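Local coordinates for protein branched-chain-amino-acid aminotransferase (Pseudomonas aeruginosa, PDB 6NST) that probably transfers the amino group of leucine, isoleucine or valine to 2-oxoglutarate, using pyridoxal 5'-phosphate as cofactor, at residues I140-H151 and G178-P188. The protein carries 1 engineered substitution. Sequence-based numbering, arbitrary orientation.
Sequences IKVRTSSFTRHH and GGADEAMMLDP
Ile140 rests its CB against the carboxylate of Asp181, whose OD2 takes the backbone N of Lys141 (3.0 Å) from above the carboxylate plane. Lys141 O is gripped twice, by Asp181 N at 2.9 Å and Glu182 N at 3.2 Å. The Lys141 side chain bends at chi3 (56°), bringing NZ to Gly179 O in a weak bond and to a water that accepts from NZ and donates to Gly178 O. Val142 CG1 meets Met184 CB on one face. Arg143 continues the parallel ladder, its N to Glu182 O and its O from Met184 N; on the other face its CG lies against the Ala180 methyl, while its guanidinium reaches Glu174 and Ser177 of a second subunit. Ser145 N points almost straight at Met184 O (172°). At the corner, where Ser145 OG accepts Phe147 N in an ST turn, a water donates to Ser145 O and Phe147 O and accepts from Leu186 N. Beyond it, Arg149 N bonds directly to Leu186 O (2.8 Å). The Arg149 side chain crosses Met185, Arg149 CD 3.7 Å from Met185 CE, and forms a salt bridge with Glu194. With helix 166-177 as connection, the strands make a beta-alpha-beta unit.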
ATOM      1  N   ILE A 140      15.837  14.937 -24.312  1.00 22.46           N
ATOM      2  CA  ILE A 140      16.707  14.086 -23.514  1.00 22.90           C
ATOM      3  C   ILE A 140      16.124  12.679 -23.464  1.00 22.57           C
ATOM      4  O   ILE A 140      14.954  12.446 -23.783  1.00 20.13           O
ATOM      5  CB  ILE A 140      16.905  14.641 -22.090  1.00 17.92           C
ATOM      6  CG1 ILE A 140      15.566  14.704 -21.353  1.00 20.12           C
ATOM      7  CG2 ILE A 140      17.540  16.016 -22.135  1.00 18.97           C
ATOM      8  CD1 ILE A 140      15.680  15.174 -19.915  1.00 23.11           C
ATOM      9  N   LYS A 141      16.965  11.729 -23.056  1.00 28.92           N
ATOM     10  CA  LYS A 141      16.534  10.360 -22.805  1.00 30.90           C
ATOM     11  C   LYS A 141      16.120  10.214 -21.348  1.00 22.23           C
ATOM     12  O   LYS A 141      16.789  10.726 -20.447  1.00 26.01           O
ATOM     13  CB  LYS A 141      17.650   9.362 -23.120  1.00 39.24           C
ATOM     14  CG  LYS A 141      17.955   9.180 -24.594  1.00 52.70           C
ATOM     15  CD  LYS A 141      19.060   8.148 -24.793  1.00 60.68           C
ATOM     16  CE  LYS A 141      18.706   6.821 -24.130  1.00 58.68           C
ATOM     17  NZ  LYS A 141      19.767   5.790 -24.319  1.00 50.46           N
ATOM     18  N   VAL A 142      15.019   9.502 -21.120  1.00 17.88           N
ATOM     19  CA  VAL A 142      14.456   9.341 -19.785  1.00 15.90           C
ATOM     20  C   VAL A 142      14.208   7.861 -19.528  1.00 23.31           C
ATOM     21  O   VAL A 142      13.633   7.166 -20.373  1.00 24.59           O
ATOM     22  CB  VAL A 142      13.155  10.150 -19.619  1.00 12.54           C
ATOM     23  CG1 VAL A 142      12.510   9.860 -18.274  1.00 11.72           C
ATOM     24  CG2 VAL A 142      13.439  11.635 -19.761  1.00 13.54           C
ATOM     25  N   ARG A 143      14.643   7.383 -18.365  1.00 23.87           N
ATOM     26  CA  ARG A 143      14.346   6.038 -17.898  1.00 17.77           C
ATOM     27  C   ARG A 143      13.548   6.130 -16.606  1.00 21.45           C
ATOM     28  O   ARG A 143      13.883   6.926 -15.722  1.00 13.75           O
ATOM     29  CB  ARG A 143      15.626   5.228 -17.674  1.00 20.38           C
ATOM     30  CG  ARG A 143      16.345   4.846 -18.954  1.00 22.48           C
ATOM     31  CD  ARG A 143      17.638   4.098 -18.668  1.00 18.20           C
ATOM     32  NE  ARG A 143      17.399   2.789 -18.070  1.00 22.09           N
ATOM     33  CZ  ARG A 143      17.101   1.695 -18.764  1.00 21.37           C
ATOM     34  NH1 ARG A 143      16.997   1.753 -20.086  1.00 13.37           N
ATOM     35  NH2 ARG A 143      16.898   0.543 -18.138  1.00 18.52           N
ATOM     36  N   THR A 144      12.493   5.327 -16.502  1.00 21.82           N
ATOM     37  CA  THR A 144      11.708   5.294 -15.276  1.00 15.60           C
ATOM     38  C   THR A 144      12.550   4.725 -14.138  1.00 16.66           C
ATOM     39  O   THR A 144      13.178   3.672 -14.282  1.00 17.21           O
ATOM     40  CB  THR A 144      10.444   4.460 -15.468  1.00  8.01           C
ATOM     41  OG1 THR A 144       9.680   4.993 -16.557  1.00 20.00           O
ATOM     42  CG2 THR A 144       9.597   4.481 -14.206  1.00 19.89           C
ATOM     43  N   SER A 145      12.567   5.431 -13.011  1.00 17.63           N
ATOM     44  CA  SER A 145      13.399   5.033 -11.884  1.00 19.68           C
ATOM     45  C   SER A 145      12.819   3.818 -11.175  1.00 21.23           C
ATOM     46  O   SER A 145      11.605   3.716 -10.975  1.00 15.63           O
ATOM     47  CB  SER A 145      13.535   6.192 -10.895  1.00 18.11           C
ATOM     48  OG  SER A 145      14.211   5.782  -9.718  1.00 15.01           O
ATOM     49  N   SER A 146      13.700   2.891 -10.793  1.00 16.19           N
ATOM     50  CA  SER A 146      13.307   1.768  -9.954  1.00 14.94           C
ATOM     51  C   SER A 146      13.182   2.156  -8.489  1.00 17.21           C
ATOM     52  O   SER A 146      12.684   1.355  -7.691  1.00 16.19           O
ATOM     53  CB  SER A 146      14.310   0.618 -10.093  1.00 16.48           C
ATOM     54  OG  SER A 146      15.554   0.948  -9.494  1.00 14.77           O
ATOM     55  N   PHE A 147      13.631   3.353  -8.119  1.00 20.21           N
ATOM     56  CA  PHE A 147      13.431   3.876  -6.776  1.00 13.47           C
ATOM     57  C   PHE A 147      12.086   4.588  -6.709  1.00 10.57           C
ATOM     58  O   PHE A 147      11.782   5.438  -7.553  1.00 13.59           O
ATOM     59  CB  PHE A 147      14.555   4.839  -6.389  1.00 17.08           C
ATOM     60  CG  PHE A 147      15.912   4.202  -6.343  1.00 13.11           C
ATOM     61  CD1 PHE A 147      16.359   3.578  -5.189  1.00  7.76           C
ATOM     62  CD2 PHE A 147      16.745   4.234  -7.449  1.00 13.26           C
ATOM     63  CE1 PHE A 147      17.607   2.992  -5.142  1.00 13.91           C
ATOM     64  CE2 PHE A 147      17.995   3.648  -7.408  1.00 15.34           C
ATOM     65  CZ  PHE A 147      18.428   3.029  -6.254  1.00 14.19           C
ATOM     66  N   THR A 148      11.288   4.239  -5.705  1.00 12.19           N
ATOM     67  CA  THR A 148       9.992   4.875  -5.523  1.00  7.13           C
ATOM     68  C   THR A 148      10.169   6.287  -4.975  1.00 18.32           C
ATOM     69  O   THR A 148      11.008   6.529  -4.104  1.00 19.05           O
ATOM     70  CB  THR A 148       9.130   4.039  -4.577  1.00 16.99           C
ATOM     71  OG1 THR A 148       9.020   2.705  -5.090  1.00 18.32           O
ATOM     72  CG2 THR A 148       7.744   4.634  -4.439  1.00 18.29           C
ATOM     73  N   ARG A 149       9.382   7.223  -5.501  1.00 16.38           N
ATOM     74  CA  ARG A 149       9.458   8.607  -5.059  1.00 22.58           C
ATOM     75  C   ARG A 149       8.938   8.735  -3.623  1.00 17.44           C
ATOM     76  O   ARG A 149       8.314   7.825  -3.074  1.00 16.65           O
ATOM     77  CB  ARG A 149       8.677   9.513  -6.016  1.00 21.04           C
ATOM     78  CG  ARG A 149       9.021  11.001  -5.934  1.00 34.37           C
ATOM     79  CD  ARG A 149      10.523  11.245  -5.996  1.00 50.98           C
ATOM     80  NE  ARG A 149      10.847  12.670  -6.026  1.00 58.83           N
ATOM     81  CZ  ARG A 149      12.084  13.158  -6.030  1.00 59.26           C
ATOM     82  NH1 ARG A 149      13.125  12.336  -6.000  1.00 58.28           N
ATOM     83  NH2 ARG A 149      12.283  14.468  -6.061  1.00 61.06           N
ATOM     84  N   HIS A 150       9.209   9.891  -3.018  1.00 18.73           N
ATOM     85  CA  HIS A 150       8.929  10.104  -1.603  1.00 12.39           C
ATOM     86  C   HIS A 150       7.454   9.883  -1.278  1.00 12.80           C
ATOM     87  O   HIS A 150       6.564  10.142  -2.091  1.00  8.75           O
ATOM     88  CB  HIS A 150       9.342  11.518  -1.191  1.00 16.44           C
ATOM     89  CG  HIS A 150      10.819  11.697  -1.038  1.00 26.92           C
ATOM     90  ND1 HIS A 150      11.539  11.097  -0.027  1.00 25.33           N
ATOM     91  CD2 HIS A 150      11.712  12.413  -1.762  1.00 28.09           C
ATOM     92  CE1 HIS A 150      12.812  11.432  -0.138  1.00 31.42           C
ATOM     93  NE2 HIS A 150      12.944  12.232  -1.182  1.00 30.71           N
ATOM     94  N   HIS A 151       7.210   9.408  -0.058  1.00 17.79           N
ATOM     95  CA  HIS A 151       5.874   9.126   0.451  1.00 12.99           C
ATOM     96  C   HIS A 151       5.385  10.319   1.264  1.00  9.32           C
ATOM     97  O   HIS A 151       6.114  10.830   2.120  1.00 15.15           O
ATOM     98  CB  HIS A 151       5.901   7.857   1.306  1.00  8.36           C
ATOM     99  CG  HIS A 151       4.554   7.397   1.770  1.00 16.67           C
ATOM    100  ND1 HIS A 151       3.883   7.990   2.818  1.00 22.54           N
ATOM    101  CD2 HIS A 151       3.768   6.377   1.351  1.00 17.92           C
ATOM    102  CE1 HIS A 151       2.735   7.368   3.011  1.00 23.06           C
ATOM    103  NE2 HIS A 151       2.641   6.385   2.135  1.00 21.53           N
ATOM    104  N   GLY A 178      22.173   3.753 -16.820  1.00 17.46           N
ATOM    105  CA  GLY A 178      21.395   3.049 -17.814  1.00 18.05           C
ATOM    106  C   GLY A 178      21.415   3.661 -19.193  1.00 18.47           C
ATOM    107  O   GLY A 178      20.745   3.151 -20.097  1.00 17.66           O
ATOM    108  N   GLY A 179      22.159   4.751 -19.387  1.00 20.20           N
ATOM    109  CA  GLY A 179      22.279   5.386 -20.683  1.00 17.05           C
ATOM    110  C   GLY A 179      21.413   6.609 -20.896  1.00 14.52           C
ATOM    111  O   GLY A 179      21.482   7.212 -21.972  1.00 23.97           O
ATOM    112  N   ALA A 180      20.613   7.002 -19.912  1.00 13.61           N
ATOM    113  CA  ALA A 180      19.694   8.120 -20.052  1.00 13.84           C
ATOM    114  C   ALA A 180      20.270   9.383 -19.422  1.00 14.48           C
ATOM    115  O   ALA A 180      21.334   9.378 -18.798  1.00 33.45           O
ATOM    116  CB  ALA A 180      18.341   7.784 -19.417  1.00 12.87           C
ATOM    117  N   ASP A 181      19.538  10.482 -19.592  1.00 23.39           N
ATOM    118  CA  ASP A 181      19.903  11.767 -19.011  1.00 19.91           C
ATOM    119  C   ASP A 181      19.127  12.091 -17.749  1.00 21.96           C
ATOM    120  O   ASP A 181      19.615  12.861 -16.915  1.00 29.68           O
ATOM    121  CB  ASP A 181      19.674  12.892 -20.025  1.00 23.62           C
ATOM    122  CG  ASP A 181      20.352  12.625 -21.343  1.00 24.79           C
ATOM    123  OD1 ASP A 181      21.545  12.257 -21.328  1.00 31.11           O
ATOM    124  OD2 ASP A 181      19.688  12.766 -22.389  1.00 30.63           O
ATOM    125  N   GLU A 182      17.932  11.530 -17.591  1.00 17.56           N
ATOM    126  CA  GLU A 182      17.092  11.863 -16.454  1.00 18.18           C
ATOM    127  C   GLU A 182      16.234  10.655 -16.115  1.00 12.43           C
ATOM    128  O   GLU A 182      16.046   9.750 -16.931  1.00 22.18           O
ATOM    129  CB  GLU A 182      16.228  13.099 -16.750  1.00 18.49           C
ATOM    130  CG  GLU A 182      15.586  13.750 -15.531  1.00 16.34           C
ATOM    131  CD  GLU A 182      16.575  14.004 -14.409  1.00 37.54           C
ATOM    132  OE1 GLU A 182      16.770  13.097 -13.575  1.00 37.15           O
ATOM    133  OE2 GLU A 182      17.166  15.104 -14.366  1.00 41.20           O
ATOM    134  N   ALA A 183      15.731  10.643 -14.886  1.00 11.88           N
ATOM    135  CA  ALA A 183      14.834   9.603 -14.413  1.00 17.64           C
ATOM    136  C   ALA A 183      13.419  10.151 -14.299  1.00 13.76           C
ATOM    137  O   ALA A 183      13.214  11.355 -14.124  1.00 21.27           O
ATOM    138  CB  ALA A 183      15.292   9.051 -13.059  1.00 14.79           C
ATOM    139  N   MET A 184      12.442   9.256 -14.420  1.00 21.64           N
ATOM    140  CA  MET A 184      11.041   9.567 -14.169  1.00 18.55           C
ATOM    141  C   MET A 184      10.620   8.822 -12.909  1.00 17.90           C
ATOM    142  O   MET A 184      10.746   7.595 -12.840  1.00 18.15           O
ATOM    143  CB  MET A 184      10.161   9.174 -15.359  1.00  9.97           C
ATOM    144  CG  MET A 184       8.726   9.697 -15.277  1.00 14.74           C
ATOM    145  SD  MET A 184       7.712   9.378 -16.742  1.00 11.90           S
ATOM    146  CE  MET A 184       7.435   7.612 -16.616  1.00 16.01           C
ATOM    147  N   MET A 185      10.131   9.562 -11.918  1.00  9.37           N
ATOM    148  CA  MET A 185       9.806   8.996 -10.614  1.00 16.50           C
ATOM    149  C   MET A 185       8.338   8.598 -10.541  1.00 14.26           C
ATOM    150  O   MET A 185       7.461   9.317 -11.026  1.00 21.22           O
ATOM    151  CB  MET A 185      10.107   9.995  -9.496  1.00 20.82           C
ATOM    152  CG  MET A 185      11.453  10.683  -9.602  1.00 20.73           C
ATOM    153  SD  MET A 185      12.821   9.532  -9.446  1.00 28.96           S
ATOM    154  CE  MET A 185      12.439   8.744  -7.885  1.00 13.27           C
ATOM    155  N   LEU A 186       8.078   7.458  -9.908  1.00 13.13           N
ATOM    156  CA  LEU A 186       6.725   7.001  -9.621  1.00 13.34           C
ATOM    157  C   LEU A 186       6.467   7.076  -8.122  1.00 16.26           C
ATOM    158  O   LEU A 186       7.350   6.765  -7.316  1.00 17.45           O
ATOM    159  CB  LEU A 186       6.507   5.566 -10.111  1.00  7.41           C
ATOM    160  CG  LEU A 186       6.943   5.241 -11.541  1.00 14.67           C
ATOM    161  CD1 LEU A 186       6.746   3.764 -11.818  1.00 11.71           C
ATOM    162  CD2 LEU A 186       6.178   6.082 -12.556  1.00 12.92           C
ATOM    163  N   ASP A 187       5.253   7.486  -7.753  1.00  9.53           N
ATOM    164  CA  ASP A 187       4.865   7.577  -6.353  1.00 16.39           C
ATOM    165  C   ASP A 187       4.644   6.172  -5.784  1.00 19.77           C
ATOM    166  O   ASP A 187       4.662   5.185  -6.521  1.00 16.69           O
ATOM    167  CB  ASP A 187       3.618   8.459  -6.212  1.00 10.76           C
ATOM    168  CG  ASP A 187       2.417   7.921  -6.973  1.00 16.88           C
ATOM    169  OD1 ASP A 187       2.481   6.799  -7.514  1.00 31.23           O
ATOM    170  OD2 ASP A 187       1.397   8.639  -7.031  1.00 26.85           O
ATOM    171  N   PRO A 188       4.447   6.047  -4.464  1.00 19.91           N
ATOM    172  CA  PRO A 188       4.210   4.712  -3.881  1.00 14.68           C
ATOM    173  C   PRO A 188       2.990   3.978  -4.432  1.00 11.12           C
ATOM    174  O   PRO A 188       2.854   2.776  -4.174  1.00 18.77           O
ATOM    175  CB  PRO A 188       4.047   5.010  -2.386  1.00 11.16           C
ATOM    176  CG  PRO A 188       4.894   6.213  -2.171  1.00 11.07           C
ATOM    177  CD  PRO A 188       4.734   7.047  -3.417  1.00 20.58           C
TER
HETATM  178  O   HOH W   1      19.619   4.182 -22.317  1.00 31.60           O
HETATM  179  O   HOH W   2       9.930   5.351  -9.378  1.00  8.99           O